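Local coordinates for pirin-like protein (Geobacillus kaustophilus, PDB 2P17) that is of unknown function but binds one iron ion per subunit and belongs to the pirin family of the cupin superfamily, at residues Val88-Ala93 with Gln130-Lys135. Numbering follows the deposited sequence.
Sequences VQWMTA and QNLRSK
Trp90 and Gln130 face each other as an antiparallel hydrogen-bonded pair, their side chains side by side and pointing the same way from the sheet. The indole and carboxamide planes are 54° apart, and Gln130 NE2 approaches the ring obliquely, 3.9 Å from Trp90 CD1. That NE2 also donates to a water, which in turn donates to Trp90 O and Thr92 OG1, while Gln130 OE1 accepts from the backbone N of Lys162. The end of the indole leads away from the partner strand, yet Trp90 CE3 still lies 4.1 Å from Leu132 CD1, a methyl that also touches Val88 CG1 at 3.9 Å. Beneath these side chains, reciprocal backbone bonds join Trp90 with Gln130 and Val88 with Leu132; Trp90 N reaches Gln130 O at 2.9 Å. Between them, Gln89 and Asn131 form the non-hydrogen-bonded pair on the opposite face, where Gln89 OE1 and Asn131 ND2 both bond Tyr129 OH. Gln89 NE2 bonds Thr64 OG1 and Glu101 OE1, so both ends of its amide are held. The paired strands thus carry a mixed face with a water-bridged amide and a polar one, whose bond to Glu101 suggests a second-shell role for Gln89 if Glu101 binds iron as predicted.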
loop_
_atom_site.group_PDB
_atom_site.type_symbol
_atom_site.label_atom_id
_atom_site.label_comp_id
_atom_site.label_asym_id
_atom_site.label_seq_id
_atom_site.Cartn_x
_atom_site.Cartn_y
_atom_site.Cartn_z
ATOM N N VAL A 88 9.911 -1.803 -0.919
ATOM C CA VAL A 88 8.952 -0.820 -1.433
ATOM C C VAL A 88 9.698 0.290 -2.166
ATOM O O VAL A 88 10.856 0.576 -1.866
ATOM C CB VAL A 88 8.083 -0.257 -0.260
ATOM C CG1 VAL A 88 7.279 0.987 -0.655
ATOM C CG2 VAL A 88 7.139 -1.348 0.278
ATOM N N GLN A 89 9.062 0.864 -3.178
ATOM C CA GLN A 89 9.549 2.116 -3.752
ATOM C C GLN A 89 8.418 3.133 -3.826
ATOM O O GLN A 89 7.247 2.771 -4.013
ATOM C CB GLN A 89 10.194 1.907 -5.128
ATOM C CG GLN A 89 9.216 1.386 -6.171
ATOM C CD GLN A 89 9.881 0.870 -7.452
ATOM O OE1 GLN A 89 11.096 0.956 -7.630
ATOM N NE2 GLN A 89 9.063 0.330 -8.352
ATOM N N TRP A 90 8.785 4.399 -3.694
ATOM C CA TRP A 90 7.836 5.500 -3.659
ATOM C C TRP A 90 8.263 6.476 -4.747
ATOM O O TRP A 90 9.315 7.112 -4.636
ATOM C CB TRP A 90 7.899 6.169 -2.288
ATOM C CG TRP A 90 6.666 6.910 -1.885
ATOM C CD1 TRP A 90 6.225 8.128 -2.361
ATOM C CD2 TRP A 90 5.713 6.488 -0.909
ATOM N NE1 TRP A 90 5.053 8.482 -1.723
ATOM C CE2 TRP A 90 4.713 7.487 -0.836
ATOM C CE3 TRP A 90 5.599 5.349 -0.086
ATOM C CZ2 TRP A 90 3.610 7.378 0.022
ATOM C CZ3 TRP A 90 4.508 5.239 0.763
ATOM C CH2 TRP A 90 3.524 6.250 0.811
HETATM N N MSE A 91 7.464 6.585 -5.802
HETATM C CA MSE A 91 7.842 7.446 -6.908
HETATM C C MSE A 91 6.859 8.594 -7.016
HETATM O O MSE A 91 5.673 8.383 -7.246
HETATM C CB MSE A 91 7.899 6.666 -8.216
HETATM C CG MSE A 91 8.475 7.504 -9.343
HETATM SE SE MSE A 91 8.347 6.697 -11.107
HETATM C CE MSE A 91 8.168 4.826 -10.614
ATOM N N THR A 92 7.360 9.805 -6.827
ATOM C CA THR A 92 6.558 11.009 -7.014
ATOM C C THR A 92 6.714 11.447 -8.463
ATOM O O THR A 92 7.807 11.836 -8.876
ATOM C CB THR A 92 7.020 12.131 -6.070
ATOM O OG1 THR A 92 7.034 11.623 -4.729
ATOM C CG2 THR A 92 6.102 13.350 -6.158
ATOM N N ALA A 93 5.632 11.387 -9.234
ATOM C CA ALA A 93 5.723 11.774 -10.650
ATOM C C ALA A 93 5.702 13.291 -10.826
ATOM O O ALA A 93 6.428 13.812 -11.668
ATOM C CB ALA A 93 4.619 11.131 -11.462
ATOM N N GLN A 130 12.153 7.331 -4.096
ATOM C CA GLN A 130 12.642 6.795 -2.827
ATOM C C GLN A 130 12.629 5.277 -2.874
ATOM O O GLN A 130 11.593 4.665 -3.140
ATOM C CB GLN A 130 11.779 7.275 -1.665
ATOM C CG GLN A 130 11.604 8.761 -1.585
ATOM C CD GLN A 130 10.674 9.147 -0.470
ATOM O OE1 GLN A 130 11.037 9.059 0.712
ATOM N NE2 GLN A 130 9.468 9.578 -0.822
ATOM N N ASN A 131 13.791 4.684 -2.634
ATOM C CA ASN A 131 13.921 3.234 -2.530
ATOM C C ASN A 131 13.863 2.852 -1.050
ATOM O O ASN A 131 14.716 3.258 -0.254
ATOM C CB ASN A 131 15.236 2.785 -3.179
ATOM C CG ASN A 131 15.315 1.292 -3.369
ATOM O OD1 ASN A 131 15.651 0.562 -2.445
ATOM N ND2 ASN A 131 15.000 0.827 -4.576
ATOM N N LEU A 132 12.845 2.082 -0.682
ATOM C CA LEU A 132 12.554 1.800 0.720
ATOM C C LEU A 132 12.784 0.330 1.033
ATOM O O LEU A 132 11.871 -0.480 0.967
ATOM C CB LEU A 132 11.113 2.213 1.061
ATOM C CG LEU A 132 10.732 3.657 0.727
ATOM C CD1 LEU A 132 9.243 3.899 0.973
ATOM C CD2 LEU A 132 11.599 4.665 1.493
ATOM N N ARG A 133 14.021 -0.011 1.354
ATOM C CA ARG A 133 14.359 -1.386 1.668
ATOM C C ARG A 133 13.721 -1.789 2.984
ATOM O O ARG A 133 13.762 -1.054 3.969
ATOM C CB ARG A 133 15.875 -1.560 1.744
ATOM C CG ARG A 133 16.581 -1.220 0.459
ATOM C CD ARG A 133 16.232 -2.188 -0.656
ATOM N NE ARG A 133 17.079 -1.945 -1.821
ATOM C CZ ARG A 133 17.219 -2.773 -2.847
ATOM N NH1 ARG A 133 16.553 -3.920 -2.891
ATOM N NH2 ARG A 133 18.029 -2.440 -3.844
ATOM N N SER A 134 13.125 -2.973 2.993
ATOM C CA SER A 134 12.463 -3.492 4.180
ATOM C C SER A 134 13.366 -3.365 5.411
ATOM O O SER A 134 12.937 -2.885 6.461
ATOM C CB SER A 134 12.080 -4.953 3.942
ATOM O OG SER A 134 11.478 -5.521 5.091
ATOM N N LYS A 135 14.626 -3.760 5.254
ATOM C CA LYS A 135 15.570 -3.791 6.368
ATOM C C LYS A 135 15.868 -2.408 6.963
ATOM O O LYS A 135 16.309 -2.308 8.109
ATOM C CB LYS A 135 16.875 -4.477 5.940
ATOM C CG LYS A 135 17.666 -3.685 4.902
ATOM N NZ LYS A 135 21.933 -5.098 5.120
HETATM O O HOH W 1 9.065 9.820 -3.690
#